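Local coordinates for TATA-box-binding protein (Sulfolobus acidocaldarius, PDB 1MP9), which probably acts as a general archaeal transcription factor, binding the TATA box promoter element near the start site of transcription by RNA polymerase, at residues 18-23 with 78-83; 150-153 with 159-162; 113-118 with 173-178. One frame throughout, in Å; residues are numbered along the deposited sequence.

Contact 1. Residues 18-23 with 78-83; sequences IVATVT and DELIKA
Leu-80 reaches from helix 77-93 onto Ala-20 and Ile-18, two residues of strand 12-23 that face the helix, and the contact between the segments is wholly apolar. Its main element is the isobutyl fork of Leu-80 set over the methyl of Ala-20: CD2 lies 3.7 Å from Ala-20 CB, and CD1 lies 4.0 Å from the same Ala-20 CB. Both branches thus share one small group, the alanine methyl. A looser touch is made alongside, where Leu-80 CD2 meets Ile-18 CG2 at 4.2 Å. The fork is carried toward the sheet because Leu-80 CG is anti to the backbone N (chi1 174°). This is helix-on-sheet packing within the first repeat of the TBP saddle, whose long helices cover the convex side of the antiparallel sheet. Val-19 and Thr-21 direct their side chains away from the helix, to the concave side, which in this family is the DNA-binding surface. Backbone hydrogen bonds tie the strand into the sheet: Ala-20 and Val-22 pair with strand 68-72, Val-19 and Thr-21 with strand 103-114. On the helix, polar anchoring occurs one residue before Leu-80, where Glu-79 N bonds to Ser-76 OG and Glu-79 OE1 to Lys-75 N. Ile-104, of strand 103-114, and Ala-74 also pack against Leu-80.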
ATOM      1  N   ILE A  18       5.266  -6.341  15.356  1.00 20.73           N
ATOM      2  CA  ILE A  18       5.999  -7.397  14.686  1.00 22.35           C
ATOM      3  C   ILE A  18       5.077  -8.616  14.661  1.00 22.86           C
ATOM      4  O   ILE A  18       4.431  -8.925  15.665  1.00 22.88           O
ATOM      5  CB  ILE A  18       7.273  -7.767  15.451  1.00 22.65           C
ATOM      6  CG1 ILE A  18       8.237  -6.574  15.468  1.00 21.44           C
ATOM      7  CG2 ILE A  18       7.921  -9.023  14.802  1.00 25.12           C
ATOM      8  CD1 ILE A  18       9.435  -6.782  16.340  1.00 19.89           C
ATOM      9  N   VAL A  19       4.978  -9.275  13.516  1.00 21.60           N
ATOM     10  CA  VAL A  19       4.175 -10.492  13.443  1.00 21.77           C
ATOM     11  C   VAL A  19       5.201 -11.577  13.190  1.00 21.53           C
ATOM     12  O   VAL A  19       5.980 -11.484  12.229  1.00 20.03           O
ATOM     13  CB  VAL A  19       3.129 -10.486  12.261  1.00 22.27           C
ATOM     14  CG1 VAL A  19       2.315 -11.827  12.260  1.00 23.54           C
ATOM     15  CG2 VAL A  19       2.157  -9.331  12.418  1.00 23.13           C
ATOM     16  N   ALA A  20       5.225 -12.590  14.053  1.00 20.35           N
ATOM     17  CA  ALA A  20       6.182 -13.678  13.878  1.00 21.77           C
ATOM     18  C   ALA A  20       5.503 -15.041  14.042  1.00 23.20           C
ATOM     19  O   ALA A  20       4.421 -15.153  14.618  1.00 20.79           O
ATOM     20  CB  ALA A  20       7.361 -13.555  14.921  1.00 21.11           C
ATOM     21  N   THR A  21       6.199 -16.058  13.568  1.00 24.25           N
ATOM     22  CA  THR A  21       5.755 -17.431  13.617  1.00 27.69           C
ATOM     23  C   THR A  21       6.681 -18.261  14.511  1.00 29.16           C
ATOM     24  O   THR A  21       7.901 -18.066  14.501  1.00 28.01           O
ATOM     25  CB  THR A  21       5.762 -18.012  12.194  1.00 27.86           C
ATOM     26  OG1 THR A  21       4.550 -17.633  11.540  1.00 32.65           O
ATOM     27  CG2 THR A  21       5.840 -19.497  12.220  1.00 33.97           C
ATOM     28  N   VAL A  22       6.098 -19.165  15.302  1.00 28.89           N
ATOM     29  CA  VAL A  22       6.879 -20.042  16.154  1.00 31.58           C
ATOM     30  C   VAL A  22       6.370 -21.436  15.876  1.00 33.56           C
ATOM     31  O   VAL A  22       5.198 -21.736  16.127  1.00 33.05           O
ATOM     32  CB  VAL A  22       6.704 -19.747  17.664  1.00 31.95           C
ATOM     33  CG1 VAL A  22       7.533 -20.756  18.488  1.00 31.55           C
ATOM     34  CG2 VAL A  22       7.152 -18.356  17.972  1.00 30.24           C
ATOM     35  N   THR A  23       7.241 -22.285  15.341  1.00 35.15           N
ATOM     36  CA  THR A  23       6.831 -23.639  15.017  1.00 39.01           C
ATOM     37  C   THR A  23       7.090 -24.546  16.202  1.00 40.26           C
ATOM     38  O   THR A  23       8.217 -24.635  16.690  1.00 40.79           O
ATOM     39  CB  THR A  23       7.568 -24.146  13.777  1.00 38.56           C
ATOM     40  OG1 THR A  23       7.376 -23.209  12.705  1.00 40.85           O
ATOM     41  CG2 THR A  23       7.014 -25.486  13.345  1.00 40.49           C
ATOM     42  N   ASP A  78      13.615  -8.151  21.331  1.00 36.15           N
ATOM     43  CA  ASP A  78      13.696  -8.572  22.729  1.00 35.81           C
ATOM     44  C   ASP A  78      12.315  -8.827  23.301  1.00 34.46           C
ATOM     45  O   ASP A  78      12.089  -9.820  24.025  1.00 33.59           O
ATOM     46  CB  ASP A  78      14.408  -7.520  23.579  1.00 39.32           C
ATOM     47  CG  ASP A  78      15.886  -7.535  23.361  1.00 43.03           C
ATOM     48  OD1 ASP A  78      16.443  -8.654  23.295  1.00 46.93           O
ATOM     49  OD2 ASP A  78      16.495  -6.450  23.251  1.00 45.10           O
ATOM     50  N   GLU A  79      11.388  -7.936  22.970  1.00 32.49           N
ATOM     51  CA  GLU A  79      10.024  -8.068  23.445  1.00 32.82           C
ATOM     52  C   GLU A  79       9.400  -9.348  22.878  1.00 31.55           C
ATOM     53  O   GLU A  79       8.681 -10.074  23.580  1.00 32.03           O
ATOM     54  CB  GLU A  79       9.194  -6.858  23.018  1.00 35.66           C
ATOM     55  CG  GLU A  79       8.156  -6.424  24.061  1.00 40.46           C
ATOM     56  CD  GLU A  79       6.956  -5.698  23.448  1.00 44.03           C
ATOM     57  OE1 GLU A  79       7.148  -4.655  22.768  1.00 42.41           O
ATOM     58  OE2 GLU A  79       5.817  -6.187  23.651  1.00 46.34           O
ATOM     59  N   LEU A  80       9.669  -9.610  21.604  1.00 29.37           N
ATOM     60  CA  LEU A  80       9.147 -10.789  20.946  1.00 27.65           C
ATOM     61  C   LEU A  80       9.643 -12.055  21.642  1.00 28.60           C
ATOM     62  O   LEU A  80       8.860 -12.944  21.951  1.00 27.29           O
ATOM     63  CB  LEU A  80       9.598 -10.818  19.483  1.00 26.77           C
ATOM     64  CG  LEU A  80       9.241 -12.073  18.681  1.00 25.45           C
ATOM     65  CD1 LEU A  80       7.754 -12.271  18.674  1.00 25.07           C
ATOM     66  CD2 LEU A  80       9.755 -11.940  17.247  1.00 26.28           C
ATOM     67  N   ILE A  81      10.956 -12.132  21.859  1.00 28.35           N
ATOM     68  CA  ILE A  81      11.558 -13.292  22.509  1.00 29.11           C
ATOM     69  C   ILE A  81      11.019 -13.515  23.903  1.00 28.89           C
ATOM     70  O   ILE A  81      10.708 -14.647  24.278  1.00 30.61           O
ATOM     71  CB  ILE A  81      13.107 -13.168  22.534  1.00 28.55           C
ATOM     72  CG1 ILE A  81      13.630 -13.307  21.106  1.00 28.31           C
ATOM     73  CG2 ILE A  81      13.732 -14.258  23.435  1.00 30.04           C
ATOM     74  CD1 ILE A  81      15.086 -13.064  20.932  1.00 29.88           C
ATOM     75  N   LYS A  82      10.869 -12.451  24.684  1.00 30.30           N
ATOM     76  CA  LYS A  82      10.361 -12.625  26.040  1.00 30.01           C
ATOM     77  C   LYS A  82       8.938 -13.130  25.999  1.00 28.62           C
ATOM     78  O   LYS A  82       8.543 -13.968  26.801  1.00 27.19           O
ATOM     79  CB  LYS A  82      10.410 -11.319  26.830  1.00 33.23           C
ATOM     80  CG  LYS A  82      11.817 -10.795  27.078  1.00 37.35           C
ATOM     81  CD  LYS A  82      11.778  -9.535  27.936  1.00 41.91           C
ATOM     82  CE  LYS A  82      13.016  -8.670  27.702  1.00 44.19           C
ATOM     83  NZ  LYS A  82      13.173  -7.663  28.797  1.00 46.07           N
ATOM     84  N   ALA A  83       8.156 -12.604  25.070  1.00 27.67           N
ATOM     85  CA  ALA A  83       6.772 -13.039  24.939  1.00 26.42           C
ATOM     86  C   ALA A  83       6.691 -14.509  24.562  1.00 25.48           C
ATOM     87  O   ALA A  83       5.914 -15.262  25.133  1.00 26.97           O
ATOM     88  CB  ALA A  83       6.063 -12.189  23.877  1.00 26.34           C
TER

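Contact 2. Residues 150-153 with 159-162; sequences VVLL and KMVI
Leu-152 lays its CD2 methyl against the flank of Ile-162, 3.7 Å from Ile-162 CG1 and equally close to CG2, so that one methyl fills the notch between the two branches of the isoleucine. The two side chains leave the sheet together and lie flank against flank; their residues form a non-hydrogen-bonded pair of the antiparallel hairpin. On the same face Met-160 lies alongside: its chain bends at chi3 (69°), bringing the terminal CE to 4.0 Å from Leu-152 CD2 and putting CE against both leucine methyls. Ile-162 CG2 extends the apolar strip in the other direction, touching Val-150 CB at 4.1 Å. Ala-174, Val-175 and Ile-178 of helix 168-184 pack on this strip from the convex side of the sheet.

The opposite face carries Leu-153 and Val-161, the hydrogen-bonded pair, with Leu-153 CD1 beside Val-161 CB at 3.8 Å. It is the concave side of the saddle, and here Ile-142 of the second subunit packs on Leu-153 and Gln-137 of the second subunit on Val-161. Between the faces the backbones are joined by two reciprocal bonds: Leu-153 N gives to Val-161 O at 2.9 Å (166° at the hydrogen), and Val-161 N gives to Leu-153 O. Leu-153 O also takes a CA-H...O contact from Met-160. With the amide and carbonyl groups of Leu-153 and Val-161 engaged by these two bonds, the pair presents hydrocarbon on both faces, one under helix 168-184, the other forming part of the concave surface, where the second subunit packs in this assembly.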
ATOM      1  N   VAL A 150       8.934  -3.625   0.353  1.00 18.62           N
ATOM      2  CA  VAL A 150       7.999  -3.071   1.325  1.00 17.60           C
ATOM      3  C   VAL A 150       7.004  -2.168   0.643  1.00 16.85           C
ATOM      4  O   VAL A 150       7.178  -1.773  -0.511  1.00 18.18           O
ATOM      5  CB  VAL A 150       8.756  -2.208   2.424  1.00 18.28           C
ATOM      6  CG1 VAL A 150       9.837  -3.064   3.128  1.00 18.34           C
ATOM      7  CG2 VAL A 150       9.468  -0.989   1.773  1.00 15.16           C
ATOM      8  N   VAL A 151       5.956  -1.824   1.363  1.00 16.72           N
ATOM      9  CA  VAL A 151       4.983  -0.893   0.822  1.00 17.31           C
ATOM     10  C   VAL A 151       5.046   0.300   1.777  1.00 17.22           C
ATOM     11  O   VAL A 151       5.100   0.135   3.001  1.00 17.83           O
ATOM     12  CB  VAL A 151       3.558  -1.483   0.787  1.00 17.66           C
ATOM     13  CG1 VAL A 151       2.549  -0.366   0.496  1.00 16.42           C
ATOM     14  CG2 VAL A 151       3.453  -2.579  -0.317  1.00 19.18           C
ATOM     15  N   LEU A 152       5.079   1.496   1.210  1.00 16.62           N
ATOM     16  CA  LEU A 152       5.151   2.701   2.009  1.00 16.18           C
ATOM     17  C   LEU A 152       3.903   3.550   1.884  1.00 17.15           C
ATOM     18  O   LEU A 152       3.383   3.703   0.792  1.00 17.26           O
ATOM     19  CB  LEU A 152       6.305   3.571   1.538  1.00 15.62           C
ATOM     20  CG  LEU A 152       7.693   2.951   1.413  1.00 18.68           C
ATOM     21  CD1 LEU A 152       8.689   4.036   0.914  1.00 18.79           C
ATOM     22  CD2 LEU A 152       8.104   2.379   2.784  1.00 15.61           C
ATOM     23  N   LEU A 153       3.435   4.107   3.003  1.00 17.71           N
ATOM     24  CA  LEU A 153       2.300   5.057   2.986  1.00 16.04           C
ATOM     25  C   LEU A 153       3.057   6.335   3.384  1.00 14.72           C
ATOM     26  O   LEU A 153       3.719   6.353   4.407  1.00 13.36           O
ATOM     27  CB  LEU A 153       1.251   4.715   4.043  1.00 15.49           C
ATOM     28  CG  LEU A 153       0.690   3.298   3.960  1.00 19.92           C
ATOM     29  CD1 LEU A 153      -0.383   3.120   5.024  1.00 20.44           C
ATOM     30  CD2 LEU A 153       0.066   3.049   2.584  1.00 18.05           C
ATOM     31  N   LYS A 159       4.959  12.037   7.863  1.00 19.20           N
ATOM     32  CA  LYS A 159       4.690  10.789   8.547  1.00 20.89           C
ATOM     33  C   LYS A 159       4.637   9.692   7.503  1.00 18.77           C
ATOM     34  O   LYS A 159       4.263   9.917   6.366  1.00 16.21           O
ATOM     35  CB  LYS A 159       3.367  10.839   9.271  1.00 24.84           C
ATOM     36  CG  LYS A 159       2.966   9.508   9.914  1.00 30.78           C
ATOM     37  CD  LYS A 159       1.691   9.672  10.734  1.00 36.51           C
ATOM     38  CE  LYS A 159       0.431   9.844   9.860  1.00 40.91           C
ATOM     39  NZ  LYS A 159      -0.784  10.220  10.670  1.00 43.15           N
ATOM     40  N   MET A 160       5.015   8.494   7.906  1.00 19.36           N
ATOM     41  CA  MET A 160       5.043   7.379   6.974  1.00 20.66           C
ATOM     42  C   MET A 160       4.735   6.118   7.717  1.00 19.30           C
ATOM     43  O   MET A 160       4.980   6.014   8.933  1.00 19.44           O
ATOM     44  CB  MET A 160       6.452   7.151   6.410  1.00 21.81           C
ATOM     45  CG  MET A 160       6.982   8.038   5.331  1.00 26.63           C
ATOM     46  SD  MET A 160       8.778   7.583   5.175  1.00 29.69           S
ATOM     47  CE  MET A 160       8.655   5.923   4.473  1.00 29.24           C
ATOM     48  N   VAL A 161       4.244   5.141   6.967  1.00 17.06           N
ATOM     49  CA  VAL A 161       4.006   3.831   7.515  1.00 17.82           C
ATOM     50  C   VAL A 161       4.818   2.889   6.589  1.00 19.02           C
ATOM     51  O   VAL A 161       4.804   3.032   5.349  1.00 19.09           O
ATOM     52  CB  VAL A 161       2.535   3.458   7.469  1.00 17.12           C
ATOM     53  CG1 VAL A 161       2.349   2.000   7.930  1.00 16.99           C
ATOM     54  CG2 VAL A 161       1.724   4.380   8.383  1.00 15.86           C
ATOM     55  N   ILE A 162       5.547   1.960   7.176  1.00 17.33           N
ATOM     56  CA  ILE A 162       6.342   1.038   6.369  1.00 18.56           C
ATOM     57  C   ILE A 162       5.936  -0.392   6.709  1.00 18.09           C
ATOM     58  O   ILE A 162       5.983  -0.784   7.881  1.00 18.75           O
ATOM     59  CB  ILE A 162       7.852   1.176   6.665  1.00 18.57           C
ATOM     60  CG1 ILE A 162       8.332   2.618   6.458  1.00 18.61           C
ATOM     61  CG2 ILE A 162       8.637   0.229   5.755  1.00 16.39           C
ATOM     62  CD1 ILE A 162       8.138   3.550   7.686  1.00 19.77           C
TER

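Contact 3. Residues 113-118 with 173-178; sequences ANLHVI and KAVKKI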
ATOM      1  N   ALA A 113       7.381   6.173  10.626  1.00 18.99           N
ATOM      2  CA  ALA A 113       8.526   7.050  10.566  1.00 19.33           C
ATOM      3  C   ALA A 113       8.050   8.473  10.474  1.00 20.20           C
ATOM      4  O   ALA A 113       6.918   8.746  10.039  1.00 20.27           O
ATOM      5  CB  ALA A 113       9.403   6.740   9.368  1.00 19.34           C
ATOM      6  N   ASN A 114       8.923   9.374  10.910  1.00 19.97           N
ATOM      7  CA  ASN A 114       8.678  10.801  10.817  1.00 21.46           C
ATOM      8  C   ASN A 114       9.865  11.330  10.052  1.00 19.41           C
ATOM      9  O   ASN A 114      10.988  11.315  10.579  1.00 19.94           O
ATOM     10  CB  ASN A 114       8.692  11.461  12.177  1.00 25.78           C
ATOM     11  CG  ASN A 114       7.392  12.097  12.512  1.00 34.55           C
ATOM     12  OD1 ASN A 114       6.359  11.402  12.683  1.00 38.09           O
ATOM     13  ND2 ASN A 114       7.399  13.435  12.611  1.00 34.85           N
ATOM     14  N   LEU A 115       9.634  11.824   8.842  1.00 14.91           N
ATOM     15  CA  LEU A 115      10.737  12.354   8.038  1.00 17.97           C
ATOM     16  C   LEU A 115      11.099  13.755   8.497  1.00 17.62           C
ATOM     17  O   LEU A 115      12.166  14.232   8.185  1.00 16.63           O
ATOM     18  CB  LEU A 115      10.365  12.418   6.559  1.00 19.32           C
ATOM     19  CG  LEU A 115      10.109  11.079   5.871  1.00 21.98           C
ATOM     20  CD1 LEU A 115       9.679  11.344   4.422  1.00 22.70           C
ATOM     21  CD2 LEU A 115      11.366  10.235   5.895  1.00 20.83           C
ATOM     22  N   HIS A 116      10.202  14.412   9.226  1.00 18.32           N
ATOM     23  CA  HIS A 116      10.473  15.773   9.727  1.00 18.87           C
ATOM     24  C   HIS A 116      10.668  16.828   8.668  1.00 20.06           C
ATOM     25  O   HIS A 116      11.471  17.760   8.809  1.00 21.71           O
ATOM     26  CB  HIS A 116      11.661  15.759  10.684  1.00 20.04           C
ATOM     27  CG  HIS A 116      11.310  15.235  12.034  1.00 19.84           C
ATOM     28  ND1 HIS A 116      10.652  16.000  12.969  1.00 20.87           N
ATOM     29  CD2 HIS A 116      11.406  13.992  12.563  1.00 19.61           C
ATOM     30  CE1 HIS A 116      10.352  15.252  14.018  1.00 20.39           C
ATOM     31  NE2 HIS A 116      10.796  14.027  13.796  1.00 21.40           N
ATOM     32  N   VAL A 117       9.924  16.668   7.584  1.00 18.59           N
ATOM     33  CA  VAL A 117       9.927  17.619   6.492  1.00 17.53           C
ATOM     34  C   VAL A 117       8.545  17.470   5.926  1.00 17.02           C
ATOM     35  O   VAL A 117       7.922  16.443   6.126  1.00 17.52           O
ATOM     36  CB  VAL A 117      10.910  17.218   5.349  1.00 19.13           C
ATOM     37  CG1 VAL A 117      12.298  17.205   5.862  1.00 17.91           C
ATOM     38  CG2 VAL A 117      10.493  15.820   4.755  1.00 14.31           C
ATOM     39  N   ILE A 118       8.074  18.478   5.216  1.00 17.56           N
ATOM     40  CA  ILE A 118       6.791  18.390   4.561  1.00 19.81           C
ATOM     41  C   ILE A 118       7.049  17.751   3.187  1.00 20.11           C
ATOM     42  O   ILE A 118       8.048  18.054   2.556  1.00 19.65           O
ATOM     43  CB  ILE A 118       6.175  19.803   4.375  1.00 19.82           C
ATOM     44  CG1 ILE A 118       5.529  20.233   5.703  1.00 21.63           C
ATOM     45  CG2 ILE A 118       5.157  19.831   3.234  1.00 19.39           C
ATOM     46  CD1 ILE A 118       4.903  21.663   5.659  1.00 23.11           C
ATOM     47  N   LYS A 173      16.460   0.990   5.916  1.00 18.59           N
ATOM     48  CA  LYS A 173      16.957   1.224   4.570  1.00 20.19           C
ATOM     49  C   LYS A 173      15.876   1.859   3.685  1.00 17.84           C
ATOM     50  O   LYS A 173      16.131   2.797   2.918  1.00 17.94           O
ATOM     51  CB  LYS A 173      17.372  -0.079   3.901  1.00 21.11           C
ATOM     52  CG  LYS A 173      17.771   0.137   2.440  1.00 22.15           C
ATOM     53  CD  LYS A 173      18.294  -1.155   1.814  1.00 23.53           C
ATOM     54  CE  LYS A 173      18.619  -0.968   0.319  1.00 25.80           C
ATOM     55  NZ  LYS A 173      19.133  -2.276  -0.209  1.00 28.19           N
ATOM     56  N   ALA A 174      14.663   1.348   3.787  1.00 17.01           N
ATOM     57  CA  ALA A 174      13.587   1.895   2.968  1.00 17.36           C
ATOM     58  C   ALA A 174      13.311   3.378   3.294  1.00 15.83           C
ATOM     59  O   ALA A 174      13.070   4.177   2.392  1.00 16.77           O
ATOM     60  CB  ALA A 174      12.319   1.046   3.168  1.00 16.75           C
ATOM     61  N   VAL A 175      13.343   3.737   4.574  1.00 16.01           N
ATOM     62  CA  VAL A 175      13.061   5.124   4.970  1.00 17.74           C
ATOM     63  C   VAL A 175      14.128   6.064   4.414  1.00 17.38           C
ATOM     64  O   VAL A 175      13.799   7.032   3.757  1.00 19.20           O
ATOM     65  CB  VAL A 175      12.945   5.256   6.546  1.00 17.98           C
ATOM     66  CG1 VAL A 175      12.814   6.723   6.953  1.00 19.45           C
ATOM     67  CG2 VAL A 175      11.707   4.475   7.037  1.00 16.22           C
ATOM     68  N   LYS A 176      15.411   5.774   4.658  1.00 18.79           N
ATOM     69  CA  LYS A 176      16.482   6.616   4.120  1.00 20.77           C
ATOM     70  C   LYS A 176      16.412   6.675   2.593  1.00 19.07           C
ATOM     71  O   LYS A 176      16.695   7.707   2.003  1.00 20.79           O
ATOM     72  CB  LYS A 176      17.895   6.120   4.516  1.00 21.68           C
ATOM     73  CG  LYS A 176      18.989   7.033   3.887  1.00 26.63           C
ATOM     74  CD  LYS A 176      20.441   6.596   4.089  1.00 32.39           C
ATOM     75  CE  LYS A 176      21.440   7.464   3.223  1.00 31.75           C
ATOM     76  NZ  LYS A 176      21.226   8.928   3.394  1.00 31.35           N
ATOM     77  N   LYS A 177      16.061   5.564   1.953  1.00 19.33           N
ATOM     78  CA  LYS A 177      15.992   5.547   0.496  1.00 20.49           C
ATOM     79  C   LYS A 177      14.930   6.488  -0.074  1.00 19.76           C
ATOM     80  O   LYS A 177      15.222   7.276  -0.967  1.00 20.79           O
ATOM     81  CB  LYS A 177      15.721   4.119   0.000  1.00 23.30           C
ATOM     82  CG  LYS A 177      15.907   3.889  -1.515  1.00 24.30           C
ATOM     83  CD  LYS A 177      15.929   2.363  -1.790  1.00 26.07           C
ATOM     84  CE  LYS A 177      15.683   2.020  -3.264  1.00 30.36           C
ATOM     85  NZ  LYS A 177      15.872   0.553  -3.533  1.00 26.10           N
ATOM     86  N   ILE A 178      13.699   6.427   0.428  1.00 19.34           N
ATOM     87  CA  ILE A 178      12.675   7.289  -0.117  1.00 18.61           C
ATOM     88  C   ILE A 178      12.950   8.717   0.250  1.00 17.97           C
ATOM     89  O   ILE A 178      12.640   9.632  -0.510  1.00 18.48           O
ATOM     90  CB  ILE A 178      11.240   6.829   0.332  1.00 19.11           C
ATOM     91  CG1 ILE A 178      10.173   7.521  -0.522  1.00 19.99           C
ATOM     92  CG2 ILE A 178      11.029   7.088   1.777  1.00 20.38           C
ATOM     93  CD1 ILE A 178      10.171   7.099  -1.954  1.00 21.24           C
TER
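Val-175 stands between Ala-113 and Leu-115, turning one methyl chiefly to each. CG2 approaches the alanine methyl, 4.0 Å from Ala-113 CB, while CG1 meets the leucine, 3.9 Å from Leu-115 CD2. The two branches therefore divide the work, although CG1 also stays near Ala-113 CB at 4.2 Å. What places them is the first torsion of Val-175 (chi1 173°): CG1 is anti to the backbone N and CG2 anti to the carbonyl carbon, and this spreads the valine fork along the chain it faces.

The CB of Ala-113 is directed toward the helix. Leu-115 starts differently: the first bond of its side chain runs across the line to the helix, and the touch is made further out, at the end of the side chain. With CG beside the backbone N (chi1 -65°) and an extended second torsion, the leucine stretches past Val-175, so that leucine and valine pass one another head-to-tail, touching at their methyls. All the contact across the segments is apolar, between buried side chains.

Beyond Leu-115 the chain swings away through His-116, whose positive phi (63°) marks the change of direction; the imidazole ND1 of His-116 is hydrogen-bonded to Glu-192 OE2.

The packing joins the end of strand 103-114 and the loop that follows it to the long helix of the second repeat, on the convex side of the saddle. Ile-162 and Met-160 of the neighbouring strand 159-165 fill in beside Ala-113 and Leu-115, Ile-178 continues the helix face over strand 150-154, and Tyr-9 from the N-terminal region packs on Val-175.

All three contacts reach one antiparallel sheet, which the two repeats share. Contact 1, in the first repeat, and contact 3, in the second, each join a repeat's opening strand to its long closing helix; their centres lie about 26 Å apart on opposite sides of the chain's centre. Strands 12-23 and 103-114 are neighbours in the sheet. The centre of contact 2 lies about 22 Å from that of contact 1, with nearest atoms about 9 Å apart, but its centre is about 9 Å from that of contact 3, which it touches: Met-160 N lies 2.9 Å from Ala-113 O, a probable hydrogen bond, and Ile-162 CD1 packs on Val-175 CG2. Contact 2 also reaches the concave surface that binds DNA in this family.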